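Local coordinates for apical membrane antigen 1-like protein, soluble form (Toxoplasma gondii, PDB 3ZLE), which may play a role in host cell invasion, as the conserved ectodomain of a sporozoite paralogue of the moving-junction antigen AMA1, at residues F53-Q58 with L199-A204; D72-N77 with K280-F285; V162-L167 with A185-V190; G169-S174 with Y274-Q279. All blocks are in the same frame, centred on the assembly; numbering follows the deposited sequence.

Contact 1: F53-Q58 with L199-A204; sequences FGKAIQ and LVYGSA
Lys55 lays its stretched side chain over one face of the Tyr201 ring, an example of a buried lysine that uses both its methylenes and its charge. Its CG stands opposite the backbone N (chi1 164°), which carries the chain past the tyrosine's root, Lys55 CG lying 3.6 Å from Tyr201 CB. Farther out, Lys55 CE sits above the ring centre, 3.6 Å from the Tyr201 centroid, in a CH-pi contact. Lys55 NZ overshoots slightly and makes a cation-pi contact, 4.3 Å from the same centroid and 24° off the ring normal. The ammonium is also hydrogen-bonded to Gln165 OE1 and Phe33 O, so ring and oxygens probably share the stabilisation of this charge.

Phe53 and Val200, by contrast, lie alongside one another with their side chains directed alike. Val200 CG2 is 3.7 Å from Phe53 CD2, while Val200 CG1 lies over the centre of the phenyl face. Beneath them the backbones form an antiparallel non-hydrogen-bonded pair, and Gly54 N donates to Leu199 O (2.8 Å, 158°). Gly54, with positive phi, marks the bend beyond which strand 55-58 runs nearly perpendicular to strand 199-202.

The contact thus stands at a junction of two sheets. Strand 199-202 lies between strands 52-53 and 148-151, strand 55-59 pairs with strand 187-191, and Ile121 of helix 120-129 packs on Phe53 and Val200.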
loop_
_atom_site.group_PDB
_atom_site.type_symbol
_atom_site.label_atom_id
_atom_site.label_comp_id
_atom_site.label_asym_id
_atom_site.label_seq_id
_atom_site.Cartn_x
_atom_site.Cartn_y
_atom_site.Cartn_z
ATOM N N PHE A 53 0.369 -3.544 2.481
ATOM C CA PHE A 53 -0.200 -4.626 3.279
ATOM C C PHE A 53 -1.661 -4.853 2.946
ATOM O O PHE A 53 -2.474 -3.904 2.940
ATOM C CB PHE A 53 -0.060 -4.288 4.757
ATOM C CG PHE A 53 1.328 -4.467 5.277
ATOM C CD1 PHE A 53 2.279 -3.472 5.076
ATOM C CD2 PHE A 53 1.745 -5.697 5.807
ATOM C CE1 PHE A 53 3.562 -3.623 5.579
ATOM C CE2 PHE A 53 3.076 -5.877 6.234
ATOM C CZ PHE A 53 3.985 -4.845 6.069
ATOM N N GLY A 54 -2.006 -6.103 2.649
ATOM C CA GLY A 54 -3.375 -6.452 2.352
ATOM C C GLY A 54 -3.808 -6.194 0.918
ATOM O O GLY A 54 -4.944 -6.502 0.559
ATOM N N LYS A 55 -2.883 -5.736 0.057
ATOM C CA LYS A 55 -3.204 -5.574 -1.346
ATOM C C LYS A 55 -3.364 -6.866 -2.085
ATOM O O LYS A 55 -2.434 -7.678 -2.140
ATOM C CB LYS A 55 -2.217 -4.670 -2.064
ATOM C CG LYS A 55 -2.249 -4.745 -3.591
ATOM C CD LYS A 55 -1.787 -3.421 -4.238
ATOM C CE LYS A 55 -1.466 -3.643 -5.701
ATOM N NZ LYS A 55 -1.040 -2.408 -6.460
ATOM N N ALA A 56 -4.537 -7.039 -2.718
ATOM C CA ALA A 56 -4.787 -8.179 -3.565
ATOM C C ALA A 56 -5.302 -7.660 -4.922
ATOM O O ALA A 56 -5.826 -6.550 -5.016
ATOM C CB ALA A 56 -5.832 -9.110 -2.905
ATOM N N ILE A 57 -5.117 -8.437 -5.967
ATOM C CA ILE A 57 -5.755 -8.148 -7.238
ATOM C C ILE A 57 -7.021 -8.990 -7.313
ATOM O O ILE A 57 -6.951 -10.167 -7.505
ATOM C CB ILE A 57 -4.886 -8.571 -8.406
ATOM C CG1 ILE A 57 -3.503 -7.905 -8.366
ATOM C CG2 ILE A 57 -5.645 -8.418 -9.724
ATOM C CD1 ILE A 57 -3.519 -6.406 -8.273
ATOM N N GLN A 58 -8.168 -8.343 -7.205
ATOM C CA GLN A 58 -9.465 -8.966 -7.441
ATOM C C GLN A 58 -9.675 -9.313 -8.929
ATOM O O GLN A 58 -9.649 -8.435 -9.795
ATOM C CB GLN A 58 -10.538 -7.991 -6.977
ATOM C CG GLN A 58 -11.955 -8.362 -7.360
ATOM C CD GLN A 58 -12.573 -9.301 -6.332
ATOM O OE1 GLN A 58 -12.742 -10.505 -6.591
ATOM N NE2 GLN A 58 -12.698 -8.807 -5.101
ATOM N N LEU A 199 -1.673 -10.982 2.857
ATOM C CA LEU A 199 -0.867 -10.707 1.704
ATOM C C LEU A 199 -0.111 -9.421 1.880
ATOM O O LEU A 199 -0.589 -8.481 2.534
ATOM C CB LEU A 199 -1.745 -10.627 0.458
ATOM C CG LEU A 199 -2.386 -11.969 0.087
ATOM C CD1 LEU A 199 -3.029 -11.903 -1.289
ATOM C CD2 LEU A 199 -1.365 -13.067 0.166
ATOM N N VAL A 200 1.027 -9.339 1.220
ATOM C CA VAL A 200 1.771 -8.091 1.135
ATOM C C VAL A 200 2.238 -7.997 -0.276
ATOM O O VAL A 200 2.840 -8.934 -0.760
ATOM C CB VAL A 200 3.019 -8.098 2.032
ATOM C CG1 VAL A 200 3.684 -6.725 1.993
ATOM C CG2 VAL A 200 2.627 -8.447 3.466
ATOM N N TYR A 201 1.829 -6.931 -0.973
ATOM C CA TYR A 201 2.185 -6.753 -2.371
ATOM C C TYR A 201 3.258 -5.714 -2.413
ATOM O O TYR A 201 3.247 -4.762 -1.623
ATOM C CB TYR A 201 0.967 -6.266 -3.192
ATOM C CG TYR A 201 1.214 -6.116 -4.699
ATOM C CD1 TYR A 201 1.851 -4.989 -5.218
ATOM C CD2 TYR A 201 0.641 -7.004 -5.601
ATOM C CE1 TYR A 201 2.068 -4.857 -6.583
ATOM C CE2 TYR A 201 0.778 -6.832 -6.967
ATOM C CZ TYR A 201 1.486 -5.764 -7.446
ATOM O OH TYR A 201 1.664 -5.648 -8.797
ATOM N N GLY A 202 4.254 -5.929 -3.263
ATOM C CA GLY A 202 5.354 -4.963 -3.347
ATOM C C GLY A 202 6.057 -4.997 -4.687
ATOM O O GLY A 202 6.022 -6.005 -5.387
ATOM N N SER A 203 6.819 -3.940 -4.966
ATOM C CA SER A 203 7.737 -3.917 -6.106
ATOM C C SER A 203 9.035 -4.561 -5.688
ATOM O O SER A 203 9.338 -4.646 -4.508
ATOM C CB SER A 203 8.036 -2.466 -6.511
ATOM O OG SER A 203 9.257 -2.071 -5.934
ATOM N N ALA A 204 9.877 -4.885 -6.660
ATOM C CA ALA A 204 11.091 -5.604 -6.327
ATOM C C ALA A 204 12.053 -4.618 -5.690
ATOM O O ALA A 204 13.035 -5.000 -5.075
ATOM C CB ALA A 204 11.702 -6.228 -7.574
#

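Contact 2: D72-N77 with K280-F285; sequences DAPTSN and KNWNDF
Trp282, the second residue of a type I turn from Asn281 to Asp284, rests its indole against 74-77, joining two long loops at the periphery of the domain. The segment 280-285 falls between helix 253-262 and strand 303-308, consistent with the long domain II loop of AMA1 proteins, which folds back over domain I.

With CG between its backbone N and carbonyl carbon (chi1 67°), Trp282 turns one indole face to the backbone from Ser76 to Asn77: Ser76 CA is 3.4 Å from Trp282 CH2, and Asn77 N is 3.6 Å from Trp282 CZ2. Asn77 CB lies almost on the normal of the five-membered ring, 3.6 Å from its centroid, in a CH-pi contact, and the Asn77 amide plane is tilted only 16° from the indole. Asn283 CB covers the opposite face, completing a sandwich. Carbonyl oxygens meet the ring edges: Thr75 O is 3.4 Å from Trp282 CH2, and Pro74 O is 3.6 Å from Phe285 CZ, in the plane of the phenyl ring. Pro74 CD adds an apolar touch to the same Phe285 CZ.

The turn is braced from within by Asp284 N to Asn281 O and by Asn281 N to Asp284 OD2 (2.9 Å), the latter reached from above the carboxylate plane. Across the two loops there are no hydrogen bonds; association rests on van der Waals contact, CH-pi packing and carbonyl oxygens set against aromatic C-H edges, so shape and ring orientation, rather than directional polar bonds, define the fit.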
loop_
_atom_site.group_PDB
_atom_site.type_symbol
_atom_site.label_atom_id
_atom_site.label_comp_id
_atom_site.label_asym_id
_atom_site.label_seq_id
_atom_site.Cartn_x
_atom_site.Cartn_y
_atom_site.Cartn_z
ATOM N N ASP A 72 -0.630 -19.686 -11.160
ATOM C CA ASP A 72 0.254 -19.685 -12.278
ATOM C C ASP A 72 -0.358 -18.943 -13.420
ATOM O O ASP A 72 -1.493 -19.212 -13.801
ATOM C CB ASP A 72 0.574 -21.137 -12.717
ATOM C CG ASP A 72 1.562 -21.800 -11.813
ATOM O OD1 ASP A 72 2.181 -21.083 -11.011
ATOM O OD2 ASP A 72 1.799 -23.024 -11.952
ATOM N N ALA A 73 0.404 -18.027 -13.994
ATOM C CA ALA A 73 0.017 -17.389 -15.243
ATOM C C ALA A 73 0.231 -18.386 -16.369
ATOM O O ALA A 73 1.031 -19.321 -16.231
ATOM C CB ALA A 73 0.862 -16.165 -15.468
ATOM N N PRO A 74 -0.511 -18.223 -17.472
ATOM C CA PRO A 74 -0.408 -19.181 -18.602
ATOM C C PRO A 74 0.944 -19.143 -19.307
ATOM O O PRO A 74 1.555 -18.072 -19.408
ATOM C CB PRO A 74 -1.524 -18.748 -19.567
ATOM C CG PRO A 74 -1.981 -17.365 -19.118
ATOM C CD PRO A 74 -1.308 -17.022 -17.790
ATOM N N THR A 75 1.439 -20.320 -19.721
ATOM C CA THR A 75 2.678 -20.424 -20.533
ATOM C C THR A 75 2.381 -20.493 -22.039
ATOM O O THR A 75 3.269 -20.282 -22.864
ATOM C CB THR A 75 3.509 -21.679 -20.163
ATOM O OG1 THR A 75 2.630 -22.811 -20.061
ATOM C CG2 THR A 75 4.232 -21.480 -18.826
ATOM N N SER A 76 1.147 -20.828 -22.388
ATOM C CA SER A 76 0.725 -20.828 -23.784
ATOM C C SER A 76 -0.729 -20.420 -23.838
ATOM O O SER A 76 -1.501 -20.713 -22.913
ATOM C CB SER A 76 0.876 -22.225 -24.401
ATOM O OG SER A 76 -0.126 -23.099 -23.914
ATOM N N ASN A 77 -1.130 -19.834 -24.960
ATOM C CA ASN A 77 -2.540 -19.626 -25.220
ATOM C C ASN A 77 -3.300 -20.930 -25.385
ATOM O O ASN A 77 -2.714 -21.973 -25.695
ATOM C CB ASN A 77 -2.756 -18.734 -26.439
ATOM C CG ASN A 77 -4.096 -18.038 -26.404
ATOM O OD1 ASN A 77 -4.851 -18.176 -25.441
ATOM N ND2 ASN A 77 -4.375 -17.241 -27.421
ATOM N N LYS A 280 -5.784 -6.469 -25.635
ATOM C CA LYS A 280 -4.532 -7.056 -25.166
ATOM C C LYS A 280 -4.412 -8.484 -25.709
ATOM O O LYS A 280 -5.414 -9.139 -25.977
ATOM C CB LYS A 280 -4.475 -7.065 -23.628
ATOM C CG LYS A 280 -4.795 -5.730 -22.962
ATOM C CD LYS A 280 -3.815 -5.417 -21.836
ATOM C CE LYS A 280 -3.988 -6.360 -20.651
ATOM N NZ LYS A 280 -2.993 -6.121 -19.564
ATOM N N ASN A 281 -3.186 -8.930 -25.952
ATOM C CA ASN A 281 -2.950 -10.322 -26.310
ATOM C C ASN A 281 -2.847 -11.176 -25.057
ATOM O O ASN A 281 -2.711 -10.656 -23.949
ATOM C CB ASN A 281 -1.672 -10.444 -27.146
ATOM C CG ASN A 281 -1.806 -9.778 -28.505
ATOM O OD1 ASN A 281 -2.547 -10.254 -29.365
ATOM N ND2 ASN A 281 -1.195 -8.612 -28.656
ATOM N N TRP A 282 -2.909 -12.483 -25.225
ATOM C CA TRP A 282 -3.020 -13.365 -24.065
ATOM C C TRP A 282 -1.824 -13.206 -23.174
ATOM O O TRP A 282 -1.813 -13.693 -22.047
ATOM C CB TRP A 282 -3.123 -14.826 -24.487
ATOM C CG TRP A 282 -1.871 -15.349 -25.121
ATOM C CD1 TRP A 282 -1.510 -15.221 -26.422
ATOM C CD2 TRP A 282 -0.826 -16.114 -24.487
ATOM N NE1 TRP A 282 -0.292 -15.831 -26.645
ATOM C CE2 TRP A 282 0.138 -16.407 -25.481
ATOM C CE3 TRP A 282 -0.575 -16.511 -23.165
ATOM C CZ2 TRP A 282 1.291 -17.146 -25.214
ATOM C CZ3 TRP A 282 0.580 -17.238 -22.895
ATOM C CH2 TRP A 282 1.502 -17.545 -23.920
ATOM N N ASN A 283 -0.775 -12.597 -23.707
ATOM C CA ASN A 283 0.492 -12.627 -23.015
ATOM C C ASN A 283 1.107 -11.268 -22.833
ATOM O O ASN A 283 2.293 -11.154 -22.599
ATOM C CB ASN A 283 1.461 -13.594 -23.678
ATOM C CG ASN A 283 1.797 -13.206 -25.117
ATOM O OD1 ASN A 283 1.223 -12.276 -25.679
ATOM N ND2 ASN A 283 2.722 -13.934 -25.714
ATOM N N ASP A 284 0.267 -10.249 -22.835
ATOM C CA ASP A 284 0.683 -8.918 -22.476
ATOM C C ASP A 284 0.745 -8.748 -20.951
ATOM O O ASP A 284 -0.061 -8.046 -20.361
ATOM C CB ASP A 284 -0.270 -7.896 -23.113
ATOM C CG ASP A 284 -0.110 -7.821 -24.632
ATOM O OD1 ASP A 284 0.927 -8.299 -25.149
ATOM O OD2 ASP A 284 -0.986 -7.229 -25.297
ATOM N N PHE A 285 1.754 -9.367 -20.342
ATOM C CA PHE A 285 1.891 -9.393 -18.905
ATOM C C PHE A 285 2.313 -8.057 -18.332
ATOM O O PHE A 285 2.181 -7.844 -17.152
ATOM C CB PHE A 285 2.864 -10.493 -18.472
ATOM C CG PHE A 285 2.370 -11.896 -18.746
ATOM C CD1 PHE A 285 1.094 -12.118 -19.264
ATOM C CD2 PHE A 285 3.204 -12.983 -18.554
ATOM C CE1 PHE A 285 0.672 -13.394 -19.581
ATOM C CE2 PHE A 285 2.762 -14.271 -18.815
ATOM C CZ PHE A 285 1.492 -14.480 -19.333
#

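Contact 3: V162-L167 with A185-V190; sequences VSAQLL and ACFEPV
Leu167 and Phe187 face each other through a pair of reciprocal backbone hydrogen bonds. Leu167 N donates to Phe187 O (2.9 Å, 171°), and Phe187 N returns the bond to Leu167 O at 3.1 Å. A CA-H...O contact from Leu166 CA to Phe187 O joins them.

The aromatic contacts gather round the Phe187 ring. Its chi1 of 60° swings the ring back towards 164-167, where Leu167 CB rides over one face, offset to the rim, 3.7 Å from the Phe187 centroid. At the edge, Gln165 O comes within 3.2 Å of Phe187 CD1 and Ala164 CB within 3.7 Å of Phe187 CZ. Phe88 adds an edge-to-face ring contact.

Apolar packing is lighter, with Leu166 CB 4.2 Å from Pro189 CD. That same Pro189 CD closely approaches a carbonyl oxygen, Gln165 O, at 3.3 Å, and a side-chain contact brings Leu166 CD1 to 3.6 Å from Glu188 CB. Among the polar ends, Gln165 NE2 donates to Ser163 O, which holds the amide to its own loop.

Together this is a single antiparallel bridge of the hydrogen-bonded kind, attaching a loop to strand 187-191 beside the Cys173-Cys186 disulfide, in keeping with the disulfide-stabilised, PAN-related fold of the AMA1 family.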
loop_
_atom_site.group_PDB
_atom_site.type_symbol
_atom_site.label_atom_id
_atom_site.label_comp_id
_atom_site.label_asym_id
_atom_site.label_seq_id
_atom_site.Cartn_x
_atom_site.Cartn_y
_atom_site.Cartn_z
ATOM N N VAL A 162 3.063 -11.290 -13.994
ATOM C CA VAL A 162 2.113 -10.290 -14.460
ATOM C C VAL A 162 2.153 -9.076 -13.568
ATOM O O VAL A 162 1.875 -9.169 -12.388
ATOM C CB VAL A 162 0.672 -10.847 -14.539
ATOM C CG1 VAL A 162 -0.291 -9.822 -15.114
ATOM C CG2 VAL A 162 0.651 -12.107 -15.385
ATOM N N SER A 163 2.466 -7.923 -14.146
ATOM C CA SER A 163 2.726 -6.705 -13.360
ATOM C C SER A 163 1.602 -5.718 -13.502
ATOM O O SER A 163 1.592 -4.694 -12.808
ATOM C CB SER A 163 4.030 -6.046 -13.764
ATOM O OG SER A 163 4.103 -5.854 -15.161
ATOM N N ALA A 164 0.744 -5.953 -14.506
ATOM C CA ALA A 164 -0.560 -5.293 -14.633
ATOM C C ALA A 164 -1.369 -5.421 -13.369
ATOM O O ALA A 164 -1.389 -6.475 -12.726
ATOM C CB ALA A 164 -1.347 -5.886 -15.815
ATOM N N GLN A 165 -1.976 -4.324 -12.954
ATOM C CA GLN A 165 -2.756 -4.346 -11.755
ATOM C C GLN A 165 -4.203 -3.979 -12.016
ATOM O O GLN A 165 -5.081 -4.336 -11.238
ATOM C CB GLN A 165 -2.156 -3.412 -10.709
ATOM C CG GLN A 165 -0.833 -3.907 -10.198
ATOM C CD GLN A 165 0.114 -2.792 -9.892
ATOM O OE1 GLN A 165 -0.017 -2.117 -8.875
ATOM N NE2 GLN A 165 1.113 -2.620 -10.741
ATOM N N LEU A 166 -4.447 -3.192 -13.064
ATOM C CA LEU A 166 -5.809 -2.723 -13.316
ATOM C C LEU A 166 -6.209 -2.856 -14.776
ATOM O O LEU A 166 -5.591 -2.258 -15.659
ATOM C CB LEU A 166 -6.046 -1.295 -12.779
ATOM C CG LEU A 166 -7.313 -0.577 -13.270
ATOM C CD1 LEU A 166 -8.530 -1.229 -12.626
ATOM C CD2 LEU A 166 -7.286 0.918 -12.933
ATOM N N LEU A 167 -7.252 -3.639 -15.018
ATOM C CA LEU A 167 -7.806 -3.809 -16.370
ATOM C C LEU A 167 -9.323 -3.689 -16.289
ATOM O O LEU A 167 -9.991 -4.432 -15.535
ATOM C CB LEU A 167 -7.410 -5.207 -16.952
ATOM C CG LEU A 167 -7.909 -5.603 -18.361
ATOM C CD1 LEU A 167 -7.381 -4.620 -19.405
ATOM C CD2 LEU A 167 -7.486 -7.018 -18.726
ATOM N N ALA A 185 -10.020 -11.582 -18.468
ATOM C CA ALA A 185 -11.028 -11.103 -17.551
ATOM C C ALA A 185 -10.540 -9.820 -16.894
ATOM O O ALA A 185 -9.330 -9.554 -16.847
ATOM C CB ALA A 185 -11.338 -12.165 -16.498
ATOM N N CYS A 186 -11.472 -9.041 -16.347
ATOM C CA CYS A 186 -11.119 -7.756 -15.760
ATOM C C CYS A 186 -10.546 -7.995 -14.383
ATOM O O CYS A 186 -10.753 -9.051 -13.791
ATOM C CB CYS A 186 -12.342 -6.843 -15.619
ATOM S SG CYS A 186 -13.193 -6.382 -17.162
ATOM N N PHE A 187 -9.901 -6.981 -13.841
ATOM C CA PHE A 187 -9.303 -7.089 -12.547
ATOM C C PHE A 187 -8.899 -5.734 -12.013
ATOM O O PHE A 187 -8.577 -4.799 -12.774
ATOM C CB PHE A 187 -8.122 -8.086 -12.559
ATOM C CG PHE A 187 -7.003 -7.709 -13.524
ATOM C CD1 PHE A 187 -6.020 -6.789 -13.145
ATOM C CD2 PHE A 187 -6.867 -8.371 -14.760
ATOM C CE1 PHE A 187 -4.965 -6.466 -14.006
ATOM C CE2 PHE A 187 -5.806 -8.065 -15.630
ATOM C CZ PHE A 187 -4.832 -7.131 -15.234
ATOM N N GLU A 188 -8.900 -5.621 -10.688
ATOM C CA GLU A 188 -8.521 -4.393 -10.024
ATOM C C GLU A 188 -7.966 -4.642 -8.617
ATOM O O GLU A 188 -8.215 -5.684 -8.010
ATOM C CB GLU A 188 -9.703 -3.371 -10.020
ATOM C CG GLU A 188 -10.933 -3.753 -9.175
ATOM C CD GLU A 188 -11.825 -4.854 -9.790
ATOM O OE1 GLU A 188 -11.849 -5.005 -11.042
ATOM O OE2 GLU A 188 -12.589 -5.515 -9.029
ATOM N N PRO A 189 -7.120 -3.737 -8.138
ATOM C CA PRO A 189 -6.535 -3.971 -6.832
ATOM C C PRO A 189 -7.577 -3.749 -5.743
ATOM O O PRO A 189 -8.474 -2.963 -5.932
ATOM C CB PRO A 189 -5.432 -2.898 -6.731
ATOM C CG PRO A 189 -5.195 -2.425 -8.135
ATOM C CD PRO A 189 -6.521 -2.584 -8.837
ATOM N N VAL A 190 -7.455 -4.467 -4.622
ATOM C CA VAL A 190 -8.343 -4.288 -3.479
ATOM C C VAL A 190 -7.586 -4.634 -2.191
ATOM O O VAL A 190 -6.696 -5.488 -2.221
ATOM C CB VAL A 190 -9.603 -5.150 -3.648
ATOM C CG1 VAL A 190 -9.329 -6.617 -3.254
ATOM C CG2 VAL A 190 -10.769 -4.552 -2.863
#

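Contact 4: G169-S174 with Y274-Q279; sequences GEKYCS and YPEAAQ
Tyr172 presents the edge of its ring to the backbone of 275-278, with Ala277 O in the ring plane and 3.4 Å from Tyr172 CE1. The partner belongs to the long connection between helix 253-262 and strand 303-308, probably the domain II loop of the AMA1 family, here passing over a disulfide-anchored loop of domain I. The touching residues lie at the surface, and Pro275 is poorly ordered.

With CG of Tyr172 set beside the backbone N and opposite the carbonyl carbon (chi1 -47°), the phenol reaches along the passing chain. Ala277 CB makes a looser apolar contact with Tyr172 CE1, and Tyr172 OH lies 3.5 Å from Pro275 O. Over one face of the ring lies Lys171 CB, the preceding residue, 3.6 Å above the plane. The kinked Lys171 chain runs slantwise past Glu276; the salt bridge from Lys171 NZ to Glu276 OE2 is long, at 3.6 Å, and is probably weak at so exposed a site.

Within 169-174, Gly169 O accepts from both Tyr172 N and Cys173 N, which holds the loop that carries the tyrosine. Across the contact, Gln279 OE1 is also hydrogen-bonded to Thr183 OG1. One water donates both to Tyr172 O, at 2.6 Å, and to Gln279 OE1, at 3.2 Å.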
loop_
_atom_site.group_PDB
_atom_site.type_symbol
_atom_site.label_atom_id
_atom_site.label_comp_id
_atom_site.label_asym_id
_atom_site.label_seq_id
_atom_site.Cartn_x
_atom_site.Cartn_y
_atom_site.Cartn_z
ATOM N N GLY A 169 -13.174 -2.194 -18.456
ATOM C CA GLY A 169 -13.878 -1.703 -19.667
ATOM C C GLY A 169 -14.199 -2.790 -20.683
ATOM O O GLY A 169 -13.331 -3.600 -21.031
ATOM N N GLU A 170 -15.440 -2.803 -21.183
ATOM C CA GLU A 170 -15.948 -3.961 -21.944
ATOM C C GLU A 170 -15.273 -4.100 -23.312
ATOM O O GLU A 170 -15.305 -5.172 -23.927
ATOM C CB GLU A 170 -17.473 -3.896 -22.099
ATOM C CG GLU A 170 -17.989 -2.523 -22.496
ATOM C CD GLU A 170 -19.510 -2.467 -22.639
ATOM O OE1 GLU A 170 -20.210 -3.309 -22.038
ATOM O OE2 GLU A 170 -20.009 -1.563 -23.350
ATOM N N LYS A 171 -14.610 -3.029 -23.755
ATOM C CA LYS A 171 -13.754 -3.091 -24.939
ATOM C C LYS A 171 -12.585 -4.048 -24.712
ATOM O O LYS A 171 -12.123 -4.699 -25.645
ATOM C CB LYS A 171 -13.216 -1.699 -25.291
ATOM C CG LYS A 171 -14.138 -0.865 -26.169
ATOM C CD LYS A 171 -13.329 0.069 -27.053
ATOM C CE LYS A 171 -14.209 0.783 -28.068
ATOM N NZ LYS A 171 -15.126 1.761 -27.415
ATOM N N TYR A 172 -12.119 -4.142 -23.463
ATOM C CA TYR A 172 -10.840 -4.797 -23.180
ATOM C C TYR A 172 -10.886 -6.073 -22.333
ATOM O O TYR A 172 -9.878 -6.762 -22.237
ATOM C CB TYR A 172 -9.869 -3.804 -22.556
ATOM C CG TYR A 172 -9.817 -2.492 -23.278
ATOM C CD1 TYR A 172 -9.274 -2.401 -24.556
ATOM C CD2 TYR A 172 -10.399 -1.358 -22.734
ATOM C CE1 TYR A 172 -9.272 -1.200 -25.244
ATOM C CE2 TYR A 172 -10.386 -0.151 -23.409
ATOM C CZ TYR A 172 -9.826 -0.075 -24.659
ATOM O OH TYR A 172 -9.814 1.133 -25.335
ATOM N N CYS A 173 -11.986 -6.318 -21.613
ATOM C CA CYS A 173 -12.033 -7.474 -20.672
ATOM C C CYS A 173 -13.444 -7.807 -20.235
ATOM O O CYS A 173 -14.295 -6.920 -20.120
ATOM C CB CYS A 173 -11.199 -7.211 -19.413
ATOM S SG CYS A 173 -11.751 -5.739 -18.520
ATOM N N SER A 174 -13.620 -9.053 -19.813
ATOM C CA SER A 174 -14.929 -9.560 -19.393
ATOM C C SER A 174 -15.028 -9.523 -17.874
ATOM O O SER A 174 -14.040 -9.772 -17.167
ATOM C CB SER A 174 -15.069 -11.005 -19.845
ATOM O OG SER A 174 -13.965 -11.749 -19.367
ATOM N N TYR A 274 -8.197 6.924 -22.010
ATOM C CA TYR A 274 -8.443 5.632 -22.622
ATOM C C TYR A 274 -8.166 5.652 -24.120
ATOM O O TYR A 274 -9.041 5.999 -24.914
ATOM C CB TYR A 274 -9.863 5.157 -22.303
ATOM C CG TYR A 274 -10.175 5.226 -20.822
ATOM C CD1 TYR A 274 -9.426 4.494 -19.904
ATOM C CD2 TYR A 274 -11.146 6.097 -20.333
ATOM C CE1 TYR A 274 -9.664 4.590 -18.547
ATOM C CE2 TYR A 274 -11.402 6.191 -18.975
ATOM C CZ TYR A 274 -10.655 5.435 -18.087
ATOM O OH TYR A 274 -10.896 5.519 -16.733
ATOM N N PRO A 275 -6.926 5.305 -24.506
ATOM C CA PRO A 275 -6.566 5.305 -25.917
ATOM C C PRO A 275 -7.287 4.189 -26.669
ATOM O O PRO A 275 -7.096 3.011 -26.357
ATOM C CB PRO A 275 -5.045 5.045 -25.901
ATOM C CG PRO A 275 -4.699 4.599 -24.503
ATOM C CD PRO A 275 -5.965 4.535 -23.694
ATOM N N GLU A 276 -8.159 4.565 -27.603
ATOM C CA GLU A 276 -8.734 3.606 -28.543
ATOM C C GLU A 276 -7.654 2.602 -28.959
ATOM O O GLU A 276 -6.639 2.974 -29.552
ATOM C CB GLU A 276 -9.304 4.325 -29.775
ATOM C CG GLU A 276 -10.610 5.074 -29.525
ATOM C CD GLU A 276 -11.839 4.227 -29.821
ATOM O OE1 GLU A 276 -12.054 3.884 -31.006
ATOM O OE2 GLU A 276 -12.606 3.928 -28.874
ATOM N N ALA A 277 -7.841 1.348 -28.567
ATOM C CA ALA A 277 -6.787 0.347 -28.688
ATOM C C ALA A 277 -7.390 -1.031 -28.933
ATOM O O ALA A 277 -8.511 -1.315 -28.507
ATOM C CB ALA A 277 -5.914 0.335 -27.429
ATOM N N ALA A 278 -6.644 -1.891 -29.619
ATOM C CA ALA A 278 -7.069 -3.272 -29.793
ATOM C C ALA A 278 -6.968 -4.040 -28.470
ATOM O O ALA A 278 -6.374 -3.560 -27.492
ATOM C CB ALA A 278 -6.255 -3.957 -30.891
ATOM N N GLN A 279 -7.604 -5.205 -28.433
ATOM C CA GLN A 279 -7.542 -6.091 -27.280
ATOM C C GLN A 279 -6.093 -6.445 -26.929
ATOM O O GLN A 279 -5.274 -6.697 -27.819
ATOM C CB GLN A 279 -8.328 -7.365 -27.582
ATOM C CG GLN A 279 -8.764 -8.147 -26.355
ATOM C CD GLN A 279 -9.102 -9.588 -26.685
ATOM O OE1 GLN A 279 -8.657 -10.506 -26.004
ATOM N NE2 GLN A 279 -9.852 -9.795 -27.771
HETATM O O HOH W 1 -9.320 -9.130 -23.147
#

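From the N terminus, residues 53-58 open the loop that contact 1 closes at 199-204, and 72-77 open the longer one that contact 2 closes at 280-285, so these two cross. Contact 3 closes a short loop, 162-167 to 185-190, nested inside both. Contact 4, from 169-174 to 274-279, lies within the loop of contact 2 but crosses contacts 1 and 3. Contacts 1 and 3 meet where strand 55-59 pairs with strand 187-191; contacts 3 and 4 are joined by a disulfide, and Phe285 O links contact 2 to Ser163 of contact 3. The strand core is thereby tied to the outer loops, including the returning chain of 274-285.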